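Long-range contacts in PrgB (Enterococcus faecalis, PDB 6GED), which is a cell-wall-anchored surface protein of the antigen I/II family whose domain described here, of the glucan-binding protein C type, has nucleic acid bound and probably serves in adhesion: residues 22-27 with 222-227; 32-37 with 305-310; 52-57 with 87-92; 210-215 with 284-289. One frame throughout, in Å; residues are numbered along the deposited sequence.

Contact 1: residues 22-27 with 222-227; sequences VNEAIS and AFKYIN
Asn23 and Asn227 both turn their amide carbons anti to their own carbonyl carbons (chi1 -62° and -64°), and this brings the two side-chain ends together across the contact. Their amides trade a reciprocal pair of hydrogen bonds: Asn23 ND2 donates to Asn227 OD1 at 2.9 Å, and Asn227 ND2 returns a longer bond to Asn23 OD1 at 3.2 Å. The amide planes are twisted 64° apart, so the pair is not a flat ring. In the return bond the donor stands well above the carbonyl plane of Asn23, whereas the other donor is only tilted from that of Asn227. Asn227 has further ties through its backbone, bonded to Ser20 and Tyr21. The partners come from the irregular N-terminal lead into strand 30-38 and from strand 221-224 and the loop that follows it; this is an outer strand of a three-stranded antiparallel sheet whose central strand is 272-276. Val22 bridges the rest: its CG2 methyl packs on Ile226 CG1 at 4.2 Å, while CG1 comes to 4.2 Å from Lys224 CB, and Val273 of the central strand touches both Val22 and Ile226. Further along, the Lys224 chain bends twice to reach the extended Glu24. The resulting salt bridge is long, 3.7 Å from Glu24 OE1 to Lys224 NZ, and the closer approach is made by Lys224 CE, 3.3 Å from the same oxygen.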
loop_
_atom_site.group_PDB
_atom_site.type_symbol
_atom_site.label_atom_id
_atom_site.label_comp_id
_atom_site.label_asym_id
_atom_site.label_seq_id
_atom_site.Cartn_x
_atom_site.Cartn_y
_atom_site.Cartn_z
ATOM N N VAL A 22 -6.972 16.837 -11.619
ATOM C CA VAL A 22 -5.664 16.723 -12.250
ATOM C C VAL A 22 -5.632 17.681 -13.440
ATOM O O VAL A 22 -6.666 17.974 -14.060
ATOM C CB VAL A 22 -5.376 15.259 -12.653
ATOM C CG1 VAL A 22 -4.090 15.155 -13.450
ATOM C CG2 VAL A 22 -5.276 14.395 -11.420
ATOM N N ASN A 23 -4.451 18.224 -13.746
ATOM C CA ASN A 23 -4.365 19.165 -14.860
ATOM C C ASN A 23 -4.242 18.463 -16.202
ATOM O O ASN A 23 -4.089 19.130 -17.230
ATOM C CB ASN A 23 -3.198 20.129 -14.647
ATOM C CG ASN A 23 -3.370 20.967 -13.395
ATOM O OD1 ASN A 23 -4.187 21.890 -13.361
ATOM N ND2 ASN A 23 -2.607 20.637 -12.348
ATOM N N GLU A 24 -4.309 17.141 -16.210
ATOM C CA GLU A 24 -4.447 16.338 -17.412
ATOM C C GLU A 24 -5.764 15.586 -17.338
ATOM O O GLU A 24 -6.147 15.112 -16.261
ATOM C CB GLU A 24 -3.302 15.339 -17.539
ATOM C CG GLU A 24 -2.114 15.847 -18.309
ATOM C CD GLU A 24 -1.205 14.712 -18.693
ATOM O OE1 GLU A 24 -1.483 13.577 -18.238
ATOM O OE2 GLU A 24 -0.233 14.952 -19.447
ATOM N N ALA A 25 -6.456 15.476 -18.474
ATOM C CA ALA A 25 -7.714 14.737 -18.501
ATOM C C ALA A 25 -7.449 13.268 -18.184
ATOM O O ALA A 25 -6.558 12.646 -18.768
ATOM C CB ALA A 25 -8.400 14.883 -19.862
ATOM N N ILE A 26 -8.206 12.720 -17.239
ATOM C CA ILE A 26 -7.973 11.375 -16.723
ATOM C C ILE A 26 -9.216 10.539 -16.978
ATOM O O ILE A 26 -10.333 10.974 -16.677
ATOM C CB ILE A 26 -7.627 11.388 -15.221
ATOM C CG1 ILE A 26 -6.196 11.873 -14.998
ATOM C CG2 ILE A 26 -7.799 10.000 -14.620
ATOM C CD1 ILE A 26 -5.243 11.447 -16.069
ATOM N N SER A 27 -9.018 9.346 -17.523
ATOM C CA SER A 27 -10.087 8.398 -17.784
ATOM C C SER A 27 -9.823 7.113 -17.013
ATOM O O SER A 27 -8.680 6.609 -16.972
ATOM C CB SER A 27 -10.194 8.107 -19.286
ATOM O OG SER A 27 -11.392 7.418 -19.564
ATOM N N ALA A 222 3.792 7.073 -14.102
ATOM C CA ALA A 222 4.077 8.431 -13.677
ATOM C C ALA A 222 3.086 8.867 -12.600
ATOM O O ALA A 222 1.894 8.543 -12.651
ATOM C CB ALA A 222 4.066 9.396 -14.867
ATOM N N PHE A 223 3.603 9.602 -11.623
ATOM C CA PHE A 223 2.759 10.230 -10.620
ATOM C C PHE A 223 2.155 11.499 -11.193
ATOM O O PHE A 223 2.869 12.303 -11.784
ATOM C CB PHE A 223 3.583 10.566 -9.389
ATOM C CG PHE A 223 2.784 11.169 -8.247
ATOM C CD1 PHE A 223 2.327 10.380 -7.249
ATOM C CD2 PHE A 223 2.576 12.535 -8.163
ATOM C CE1 PHE A 223 1.631 10.930 -6.147
ATOM C CE2 PHE A 223 1.898 13.093 -7.065
ATOM C CZ PHE A 223 1.440 12.278 -6.069
ATOM N N LYS A 224 0.845 11.680 -11.013
ATOM C CA LYS A 224 0.126 12.888 -11.422
ATOM C C LYS A 224 -0.410 13.606 -10.179
ATOM O O LYS A 224 -1.175 13.032 -9.386
ATOM C CB LYS A 224 -1.026 12.569 -12.366
ATOM C CG LYS A 224 -0.577 11.980 -13.731
ATOM C CD LYS A 224 0.637 12.719 -14.285
ATOM C CE LYS A 224 0.614 12.806 -15.809
ATOM N NZ LYS A 224 1.665 13.739 -16.315
ATOM N N TYR A 225 0.000 14.856 -10.041
ATOM C CA TYR A 225 -0.330 15.673 -8.892
ATOM C C TYR A 225 -1.789 16.085 -8.986
ATOM O O TYR A 225 -2.262 16.448 -10.059
ATOM C CB TYR A 225 0.584 16.904 -8.884
ATOM C CG TYR A 225 0.130 17.886 -7.873
ATOM C CD1 TYR A 225 -0.452 19.098 -8.235
ATOM C CD2 TYR A 225 0.209 17.568 -6.535
ATOM C CE1 TYR A 225 -0.917 19.993 -7.230
ATOM C CE2 TYR A 225 -0.244 18.426 -5.556
ATOM C CZ TYR A 225 -0.791 19.625 -5.896
ATOM O OH TYR A 225 -1.223 20.421 -4.848
ATOM N N ILE A 226 -2.512 16.008 -7.871
ATOM C CA ILE A 226 -3.901 16.453 -7.789
ATOM C C ILE A 226 -3.923 17.872 -7.242
ATOM O O ILE A 226 -3.360 18.141 -6.170
ATOM C CB ILE A 226 -4.728 15.539 -6.866
ATOM C CG1 ILE A 226 -4.636 14.070 -7.289
ATOM C CG2 ILE A 226 -6.128 16.083 -6.710
ATOM C CD1 ILE A 226 -5.334 13.085 -6.304
ATOM N N ASN A 227 -4.592 18.779 -7.949
ATOM C CA ASN A 227 -4.704 20.150 -7.469
ATOM C C ASN A 227 -5.280 20.153 -6.077
ATOM O O ASN A 227 -6.304 19.520 -5.828
ATOM C CB ASN A 227 -5.609 20.979 -8.376
ATOM C CG ASN A 227 -5.042 21.126 -9.746
ATOM O OD1 ASN A 227 -3.869 21.429 -9.895
ATOM N ND2 ASN A 227 -5.871 20.926 -10.761
#

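Contact 2: residues 32-37 with 305-310; sequences FDQSVV and STNLNA
Gln34 and Asn307 reach across the contact at about a right angle, with their amide planes 57° apart. Asn307 ND2 donates a nearly straight hydrogen bond to Gln34 OE1 at 3.0 Å (168° at the hydrogen); the acceptor lies in the amide plane of Asn307, while the donor is tilted from the carbonyl plane of Gln34. A bend at chi2 of Gln34 (94°) swings its amide toward this partner. The Asp33 side chain also crosses Asn307 at roughly a right angle, yet their flat groups are much closer to parallel, and Asp33 CB rests 3.4 Å from Asn307 OD1. A water sits among the polar ends, accepting from Thr306 OG1 at 2.7 Å and donating to Asn307 OD1 at 3.0 Å; it also lies beside Asp33 OD1, at a spacing too short to be trusted.

Behind this polar rim the backbones are stitched together at Phe32 and Thr306. Thr306 N donates to Phe32 O at 2.9 Å, and Phe32 N gives an almost linear bond to Thr306 OG1, also 2.9 Å. The contact thus joins the irregular C-terminal tail, beyond strand 299-302, to the break in strand 30-38, where 34-36 form a 3-10 turn. Each side is shaped by a small turn: an Asx turn closed by Ser35 N to Asp33 OD2, an oxygen that also accepts from Ser35 OG, and an ST turn from Ser305 OG to Asn307 N. The Phe32 ring leads away from 305-310 and meets Phe177 and Phe304, and the bound nucleic acid comes within about 7 Å of the contact's nearest atom.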
loop_
_atom_site.group_PDB
_atom_site.type_symbol
_atom_site.label_atom_id
_atom_site.label_comp_id
_atom_site.label_asym_id
_atom_site.label_seq_id
_atom_site.Cartn_x
_atom_site.Cartn_y
_atom_site.Cartn_z
ATOM N N PHE A 32 -10.672 -1.256 -10.787
ATOM C CA PHE A 32 -10.198 -2.192 -9.789
ATOM C C PHE A 32 -10.643 -1.593 -8.458
ATOM O O PHE A 32 -9.924 -0.842 -7.831
ATOM C CB PHE A 32 -8.683 -2.380 -9.881
ATOM C CG PHE A 32 -8.200 -3.692 -9.336
ATOM C CD1 PHE A 32 -7.812 -3.808 -8.023
ATOM C CD2 PHE A 32 -8.148 -4.806 -10.132
ATOM C CE1 PHE A 32 -7.376 -5.012 -7.524
ATOM C CE2 PHE A 32 -7.714 -6.013 -9.640
ATOM C CZ PHE A 32 -7.323 -6.116 -8.334
ATOM N N ASP A 33 -11.858 -1.930 -8.071
ATOM C CA ASP A 33 -12.475 -1.397 -6.883
ATOM C C ASP A 33 -13.456 -2.401 -6.319
ATOM O O ASP A 33 -13.474 -3.536 -6.739
ATOM C CB ASP A 33 -13.130 -0.051 -7.171
ATOM C CG ASP A 33 -14.266 -0.147 -8.169
ATOM O OD1 ASP A 33 -14.621 0.874 -8.758
ATOM O OD2 ASP A 33 -14.805 -1.229 -8.344
ATOM N N GLN A 34 -14.235 -1.987 -5.334
ATOM C CA GLN A 34 -15.160 -2.909 -4.680
ATOM C C GLN A 34 -16.050 -3.638 -5.676
ATOM O O GLN A 34 -16.428 -4.789 -5.443
ATOM C CB GLN A 34 -16.016 -2.139 -3.664
ATOM C CG GLN A 34 -15.178 -1.579 -2.514
ATOM C CD GLN A 34 -14.732 -0.143 -2.765
ATOM O OE1 GLN A 34 -14.188 0.189 -3.831
ATOM N NE2 GLN A 34 -14.981 0.727 -1.785
ATOM N N SER A 35 -16.371 -3.006 -6.799
ATOM C CA SER A 35 -17.260 -3.639 -7.773
ATOM C C SER A 35 -16.633 -4.844 -8.461
ATOM O O SER A 35 -17.367 -5.623 -9.072
ATOM C CB SER A 35 -17.686 -2.629 -8.836
ATOM O OG SER A 35 -16.649 -2.437 -9.774
ATOM N N VAL A 36 -15.302 -5.033 -8.372
ATOM C CA VAL A 36 -14.682 -6.162 -9.067
ATOM C C VAL A 36 -14.553 -7.384 -8.162
ATOM O O VAL A 36 -14.215 -8.469 -8.655
ATOM C CB VAL A 36 -13.306 -5.759 -9.646
ATOM C CG1 VAL A 36 -13.392 -4.388 -10.316
ATOM C CG2 VAL A 36 -12.249 -5.763 -8.518
ATOM N N VAL A 37 -14.808 -7.242 -6.858
ATOM C CA VAL A 37 -14.695 -8.340 -5.899
ATOM C C VAL A 37 -15.941 -9.209 -5.965
ATOM O O VAL A 37 -17.063 -8.716 -5.822
ATOM C CB VAL A 37 -14.495 -7.799 -4.478
ATOM C CG1 VAL A 37 -14.417 -8.948 -3.490
ATOM C CG2 VAL A 37 -13.280 -6.918 -4.458
ATOM N N SER A 305 -6.388 0.560 -5.455
ATOM C CA SER A 305 -7.680 0.639 -6.112
ATOM C C SER A 305 -7.611 1.702 -7.194
ATOM O O SER A 305 -6.669 2.493 -7.256
ATOM C CB SER A 305 -8.793 1.002 -5.113
ATOM O OG SER A 305 -8.784 2.403 -4.911
ATOM N N THR A 306 -8.665 1.741 -8.017
ATOM C CA THR A 306 -8.906 2.858 -8.910
ATOM C C THR A 306 -9.810 3.919 -8.288
ATOM O O THR A 306 -10.304 4.794 -9.003
ATOM C CB THR A 306 -9.509 2.348 -10.235
ATOM O OG1 THR A 306 -10.679 1.540 -9.983
ATOM C CG2 THR A 306 -8.430 1.524 -10.974
ATOM N N ASN A 307 -10.041 3.873 -6.974
ATOM C CA ASN A 307 -10.913 4.891 -6.380
ATOM C C ASN A 307 -10.156 6.193 -6.286
ATOM O O ASN A 307 -9.673 6.558 -5.207
ATOM C CB ASN A 307 -11.398 4.475 -4.999
ATOM C CG ASN A 307 -12.322 3.298 -5.062
ATOM O OD1 ASN A 307 -13.075 3.156 -6.032
ATOM N ND2 ASN A 307 -12.256 2.417 -4.059
ATOM N N LEU A 308 -9.968 6.838 -7.430
ATOM C CA LEU A 308 -9.188 8.056 -7.469
ATOM C C LEU A 308 -9.851 9.060 -6.560
ATOM O O LEU A 308 -11.068 9.255 -6.619
ATOM C CB LEU A 308 -9.130 8.635 -8.877
ATOM C CG LEU A 308 -8.610 7.701 -9.976
ATOM C CD1 LEU A 308 -8.341 8.493 -11.251
ATOM C CD2 LEU A 308 -7.357 6.965 -9.502
ATOM N N ASN A 309 -9.064 9.738 -5.753
ATOM C CA ASN A 309 -9.693 10.820 -5.010
ATOM C C ASN A 309 -9.749 12.117 -5.811
ATOM O O ASN A 309 -9.917 13.196 -5.236
ATOM C CB ASN A 309 -8.990 10.978 -3.680
ATOM C CG ASN A 309 -9.408 9.887 -2.710
ATOM O OD1 ASN A 309 -10.587 9.510 -2.657
ATOM N ND2 ASN A 309 -8.451 9.364 -1.950
ATOM N N ALA A 310 -9.660 12.017 -7.136
ATOM C CA ALA A 310 -9.663 13.143 -8.056
ATOM C C ALA A 310 -10.743 12.898 -9.097
ATOM O O ALA A 310 -11.301 11.802 -9.186
ATOM C CB ALA A 310 -8.292 13.311 -8.736
HETATM O O HOH W 1 -12.957 2.642 -8.988
#

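Contact 3: residues 52-57 with 87-92; sequences IKATDF and SFVKEA
The carbonyl oxygen of Ile52 is met by two carbons of Ser87: CA at 3.3 Å, in a CA-H...O contact, and CB, likewise 3.3 Å from Ile52 O. Ser87 turns its hydroxyl to another task, bonding to the carbonyl of Phe84. Two residues after Ile52, Ala54 points its methyl toward the opposite segment, where CB lies 3.3 Å from Phe88 O and 3.8 Å from Val89 CG2. The same Val89 methyl continues to the Phe57 ring, approaching CD2 at 3.8 Å, so a single branch touches both Ala54 and Phe57, at the two ends of the one-turn helix. It is the branch set anti to the carbonyl carbon of Val89, while Phe57 holds its ring anti to the backbone N (chi1 -178°); the two side chains cross at about a right angle.

What is joined here is this helix, 54-57, and the short strand 88-89 of a six-stranded antiparallel sheet. Strand 50-51, which leads into the helix, and strand 88-89 both pair with strand 99-104, and the backbones of Ile52 and Ser87 both bond to Ala101. Lys53 stands at the N-cap, and its carbonyl takes the turn-closing bond from Phe57 N, 2.9 Å from Lys53 O. Its ammonium group makes a salt bridge with Asp56 and a hydrogen bond with Thr81. The Phe57 ring is packed besides by Val148 of strand 145-150 and Leu72 of helix 68-72, and Lys74 lies against it in a cation-pi contact.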
loop_
_atom_site.group_PDB
_atom_site.type_symbol
_atom_site.label_atom_id
_atom_site.label_comp_id
_atom_site.label_asym_id
_atom_site.label_seq_id
_atom_site.Cartn_x
_atom_site.Cartn_y
_atom_site.Cartn_z
ATOM N N ILE A 52 4.436 -16.520 8.178
ATOM C CA ILE A 52 4.422 -16.284 9.621
ATOM C C ILE A 52 3.195 -16.978 10.196
ATOM O O ILE A 52 2.069 -16.716 9.766
ATOM C CB ILE A 52 4.420 -14.781 9.939
ATOM C CG1 ILE A 52 5.702 -14.117 9.447
ATOM C CG2 ILE A 52 4.236 -14.554 11.450
ATOM C CD1 ILE A 52 5.655 -12.564 9.580
ATOM N N LYS A 53 3.397 -17.885 11.141
ATOM C CA LYS A 53 2.257 -18.523 11.797
ATOM C C LYS A 53 1.363 -17.471 12.450
ATOM O O LYS A 53 1.857 -16.502 13.034
ATOM C CB LYS A 53 2.744 -19.517 12.856
ATOM C CG LYS A 53 3.174 -20.849 12.313
ATOM C CD LYS A 53 3.772 -21.734 13.417
ATOM C CE LYS A 53 4.519 -20.913 14.452
ATOM N NZ LYS A 53 5.709 -20.235 13.850
ATOM N N ALA A 54 0.039 -17.657 12.328
ATOM C CA ALA A 54 -0.906 -16.706 12.932
ATOM C C ALA A 54 -0.704 -16.602 14.444
ATOM O O ALA A 54 -0.872 -15.527 15.022
ATOM C CB ALA A 54 -2.363 -17.104 12.648
ATOM N N THR A 55 -0.360 -17.707 15.109
ATOM C CA THR A 55 -0.143 -17.612 16.562
ATOM C C THR A 55 1.052 -16.727 16.899
ATOM O O THR A 55 1.051 -16.062 17.943
ATOM C CB THR A 55 0.060 -18.990 17.175
ATOM O OG1 THR A 55 1.002 -19.731 16.386
ATOM C CG2 THR A 55 -1.255 -19.737 17.246
ATOM N N ASP A 56 2.090 -16.727 16.049
ATOM C CA ASP A 56 3.212 -15.815 16.235
ATOM C C ASP A 56 2.855 -14.393 15.842
ATOM O O ASP A 56 3.253 -13.440 16.521
ATOM C CB ASP A 56 4.411 -16.259 15.413
ATOM C CG ASP A 56 5.086 -17.497 15.974
ATOM O OD1 ASP A 56 4.845 -17.854 17.149
ATOM O OD2 ASP A 56 5.865 -18.120 15.230
ATOM N N PHE A 57 2.158 -14.217 14.714
ATOM C CA PHE A 57 1.766 -12.872 14.334
ATOM C C PHE A 57 0.906 -12.220 15.407
ATOM O O PHE A 57 1.001 -11.010 15.644
ATOM C CB PHE A 57 0.985 -12.880 13.021
ATOM C CG PHE A 57 0.599 -11.515 12.565
ATOM C CD1 PHE A 57 1.544 -10.674 12.012
ATOM C CD2 PHE A 57 -0.693 -11.055 12.728
ATOM C CE1 PHE A 57 1.208 -9.410 11.622
ATOM C CE2 PHE A 57 -1.034 -9.787 12.334
ATOM C CZ PHE A 57 -0.075 -8.961 11.786
ATOM N N SER A 87 -0.776 -19.588 8.347
ATOM C CA SER A 87 -0.529 -18.152 8.317
ATOM C C SER A 87 -1.817 -17.334 8.228
ATOM O O SER A 87 -1.745 -16.106 8.158
ATOM C CB SER A 87 0.362 -17.767 7.138
ATOM O OG SER A 87 -0.354 -17.876 5.913
ATOM N N PHE A 88 -2.974 -17.977 8.189
ATOM C CA PHE A 88 -4.234 -17.256 8.001
ATOM C C PHE A 88 -4.571 -16.463 9.247
ATOM O O PHE A 88 -4.664 -17.036 10.331
ATOM C CB PHE A 88 -5.364 -18.237 7.713
ATOM C CG PHE A 88 -6.680 -17.576 7.489
ATOM C CD1 PHE A 88 -7.704 -17.715 8.396
ATOM C CD2 PHE A 88 -6.878 -16.793 6.372
ATOM C CE1 PHE A 88 -8.933 -17.100 8.169
ATOM C CE2 PHE A 88 -8.093 -16.175 6.136
ATOM C CZ PHE A 88 -9.119 -16.329 7.035
ATOM N N VAL A 89 -4.760 -15.158 9.098
ATOM C CA VAL A 89 -5.068 -14.271 10.213
ATOM C C VAL A 89 -6.459 -13.666 9.985
ATOM O O VAL A 89 -6.823 -13.334 8.854
ATOM C CB VAL A 89 -4.001 -13.163 10.349
ATOM C CG1 VAL A 89 -4.519 -11.975 11.211
ATOM C CG2 VAL A 89 -2.682 -13.746 10.905
ATOM N N LYS A 90 -7.236 -13.563 11.057
ATOM C CA LYS A 90 -8.546 -12.923 11.044
ATOM C C LYS A 90 -8.426 -11.617 11.816
ATOM O O LYS A 90 -8.041 -11.629 12.987
ATOM C CB LYS A 90 -9.600 -13.834 11.672
ATOM C CG LYS A 90 -10.241 -14.819 10.704
ATOM C CD LYS A 90 -11.436 -14.196 9.939
ATOM C CE LYS A 90 -12.716 -14.156 10.790
ATOM N NZ LYS A 90 -13.739 -13.169 10.299
ATOM N N GLU A 91 -8.736 -10.501 11.159
ATOM C CA GLU A 91 -8.702 -9.167 11.764
ATOM C C GLU A 91 -9.695 -8.320 10.989
ATOM O O GLU A 91 -9.699 -8.392 9.765
ATOM C CB GLU A 91 -7.301 -8.533 11.675
ATOM C CG GLU A 91 -6.398 -8.810 12.852
ATOM C CD GLU A 91 -6.709 -7.922 14.046
ATOM O OE1 GLU A 91 -7.454 -6.930 13.876
ATOM O OE2 GLU A 91 -6.198 -8.218 15.153
ATOM N N ALA A 92 -10.535 -7.526 11.675
ATOM C CA ALA A 92 -11.555 -6.772 10.934
ATOM C C ALA A 92 -10.941 -5.878 9.857
ATOM O O ALA A 92 -11.557 -5.667 8.803
ATOM C CB ALA A 92 -12.410 -5.925 11.871
#

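Contact 4: residues 210-215 with 284-289; sequences HAEFVS and FGMTTK. With NA (sodium ion), chain D.
Strands 211-215 and 284-287 run antiparallel with a marked twist (140° between their directions), tied by two hydrogen-bonded pairs: Ala211 with Thr287, where both N-O distances between the two residues are 2.9 Å, and Phe213 with Gly285. Phe213 folds its ring back across the neighbouring strand, CG lodged between its own N and carbonyl carbon (chi1 68°). One face of the ring then covers Gly285, whose CA lies 3.9 Å from the ring centroid, 20° off the normal, in a CH-pi contact, while Thr287 N sits at the ring edge. Gly285 has no side chain to obstruct this close cover. On the other face of the sheet, Met286 runs alongside His210 and brings its methyl, CE, 3.4 Å from His210 CD2. Val214 CG1 packs on Phe284 CB at 4.1 Å on this same face. Between them Glu212 extends its chain to a sodium ion, bound by Glu212 OE1 at 2.6 Å, by two waters and by ligands that include Ser199 O and Asn201 OD1. Thr287 OG1 accepts from Lys289 N in an ST turn and bonds to Asp168. Strand 280-287 pairs on its other side with strand 169-179; strand 299-302 packs against the face bearing Glu212, Met286 and Phe284, and Tyr240 of strand 239-240 touches Ala211 and Phe213 on the opposite one.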
loop_
_atom_site.group_PDB
_atom_site.type_symbol
_atom_site.label_atom_id
_atom_site.label_comp_id
_atom_site.label_asym_id
_atom_site.label_seq_id
_atom_site.Cartn_x
_atom_site.Cartn_y
_atom_site.Cartn_z
ATOM N N HIS A 210 6.304 11.222 11.029
ATOM C CA HIS A 210 6.648 10.371 9.906
ATOM C C HIS A 210 5.615 10.644 8.827
ATOM O O HIS A 210 4.569 11.263 9.081
ATOM C CB HIS A 210 6.668 8.892 10.307
ATOM C CG HIS A 210 5.317 8.318 10.529
ATOM N ND1 HIS A 210 4.647 8.427 11.733
ATOM C CD2 HIS A 210 4.484 7.666 9.681
ATOM C CE1 HIS A 210 3.465 7.847 11.620
ATOM N NE2 HIS A 210 3.340 7.377 10.384
ATOM N N ALA A 211 5.942 10.240 7.612
ATOM C CA ALA A 211 4.953 10.325 6.540
ATOM C C ALA A 211 4.904 9.016 5.782
ATOM O O ALA A 211 5.944 8.376 5.565
ATOM C CB ALA A 211 5.249 11.459 5.543
ATOM N N GLU A 212 3.703 8.639 5.350
ATOM C CA GLU A 212 3.591 7.585 4.362
ATOM C C GLU A 212 3.838 8.176 2.963
ATOM O O GLU A 212 3.484 9.325 2.687
ATOM C CB GLU A 212 2.204 6.940 4.462
ATOM C CG GLU A 212 1.952 6.476 5.925
ATOM C CD GLU A 212 0.819 5.495 6.087
ATOM O OE1 GLU A 212 0.113 5.239 5.103
ATOM O OE2 GLU A 212 0.611 4.990 7.220
ATOM N N PHE A 213 4.431 7.384 2.073
ATOM C CA PHE A 213 4.891 7.927 0.798
ATOM C C PHE A 213 4.727 6.889 -0.296
ATOM O O PHE A 213 4.569 5.703 -0.021
ATOM C CB PHE A 213 6.368 8.412 0.845
ATOM C CG PHE A 213 7.404 7.290 0.997
ATOM C CD1 PHE A 213 7.944 7.030 2.253
ATOM C CD2 PHE A 213 7.875 6.550 -0.108
ATOM C CE1 PHE A 213 8.919 6.027 2.436
ATOM C CE2 PHE A 213 8.868 5.521 0.077
ATOM C CZ PHE A 213 9.366 5.279 1.374
ATOM N N VAL A 214 4.760 7.376 -1.553
ATOM C CA VAL A 214 4.955 6.519 -2.717
ATOM C C VAL A 214 6.175 7.079 -3.455
ATOM O O VAL A 214 6.583 8.232 -3.253
ATOM C CB VAL A 214 3.701 6.411 -3.641
ATOM C CG1 VAL A 214 2.534 5.667 -2.941
ATOM C CG2 VAL A 214 3.214 7.782 -4.103
ATOM N N SER A 215 6.808 6.229 -4.247
ATOM C CA SER A 215 8.033 6.647 -4.914
ATOM C C SER A 215 8.369 5.618 -5.982
ATOM O O SER A 215 7.695 4.596 -6.112
ATOM C CB SER A 215 9.179 6.774 -3.907
ATOM O OG SER A 215 9.397 5.506 -3.338
ATOM N N PHE A 284 6.087 1.947 -2.055
ATOM C CA PHE A 284 5.352 2.688 -1.033
ATOM C C PHE A 284 6.051 2.409 0.284
ATOM O O PHE A 284 6.691 1.363 0.445
ATOM C CB PHE A 284 3.844 2.292 -0.974
ATOM C CG PHE A 284 3.586 0.852 -0.634
ATOM C CD1 PHE A 284 3.489 -0.112 -1.631
ATOM C CD2 PHE A 284 3.469 0.454 0.708
ATOM C CE1 PHE A 284 3.276 -1.431 -1.309
ATOM C CE2 PHE A 284 3.239 -0.859 1.038
ATOM C CZ PHE A 284 3.151 -1.813 0.036
ATOM N N GLY A 285 5.903 3.330 1.232
ATOM C CA GLY A 285 6.548 3.118 2.519
ATOM C C GLY A 285 6.258 4.209 3.516
ATOM O O GLY A 285 5.270 4.951 3.418
ATOM N N MET A 286 7.157 4.289 4.493
ATOM C CA MET A 286 7.063 5.274 5.582
ATOM C C MET A 286 8.438 5.865 5.816
ATOM O O MET A 286 9.433 5.132 5.855
ATOM C CB MET A 286 6.594 4.614 6.880
ATOM C CG MET A 286 5.353 3.750 6.619
ATOM S SD MET A 286 4.946 2.856 8.136
ATOM C CE MET A 286 4.381 4.273 9.117
ATOM N N THR A 287 8.500 7.176 6.003
ATOM C CA THR A 287 9.782 7.824 6.227
ATOM C C THR A 287 9.703 8.681 7.470
ATOM O O THR A 287 8.684 9.346 7.724
ATOM C CB THR A 287 10.236 8.669 5.002
ATOM O OG1 THR A 287 11.491 9.298 5.292
ATOM C CG2 THR A 287 9.240 9.756 4.653
ATOM N N THR A 288 10.779 8.628 8.262
ATOM C CA THR A 288 10.980 9.556 9.367
ATOM C C THR A 288 12.063 10.574 9.035
ATOM O O THR A 288 12.565 11.252 9.933
ATOM C CB THR A 288 11.359 8.797 10.649
ATOM O OG1 THR A 288 12.570 8.069 10.421
ATOM C CG2 THR A 288 10.283 7.805 11.037
ATOM N N LYS A 289 12.462 10.659 7.768
ATOM C CA LYS A 289 13.598 11.489 7.351
ATOM C C LYS A 289 14.846 11.214 8.194
ATOM O O LYS A 289 15.617 12.115 8.521
ATOM C CB LYS A 289 13.215 12.972 7.382
ATOM C CG LYS A 289 11.909 13.269 6.623
ATOM C CD LYS A 289 11.999 14.524 5.813
ATOM C CE LYS A 289 12.018 15.752 6.681
ATOM N NZ LYS A 289 11.940 17.002 5.867
HETATM NA NA NA D . -2.277 6.165 5.463
HETATM O O HOH W 2 -4.037 6.523 7.317
HETATM O O HOH W 3 -3.068 4.067 5.274
#

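From the N terminus, the chain opens contact 1 at residues 22-27 and contact 2 at 32-37. Contact 3 then opens and closes a short loop, 52-57 to 87-92, nested within both. Residues 210-215 open contact 4; 222-227 then close contact 1, 284-289 close contact 4, and 305-310 close contact 2. Contact 1 therefore crosses contacts 2 and 4, whereas contact 4 nests inside contact 2. Contact 1 ties the N-terminal lead to strand 221-224 and contact 2 ties strand 30-38 to the C-terminal tail; the two touch where Ile26 packs on Leu308. Contact 4 joins strands 211-215 and 280-287 within the large antiparallel sheet, and contact 3 stands apart on the six-stranded one.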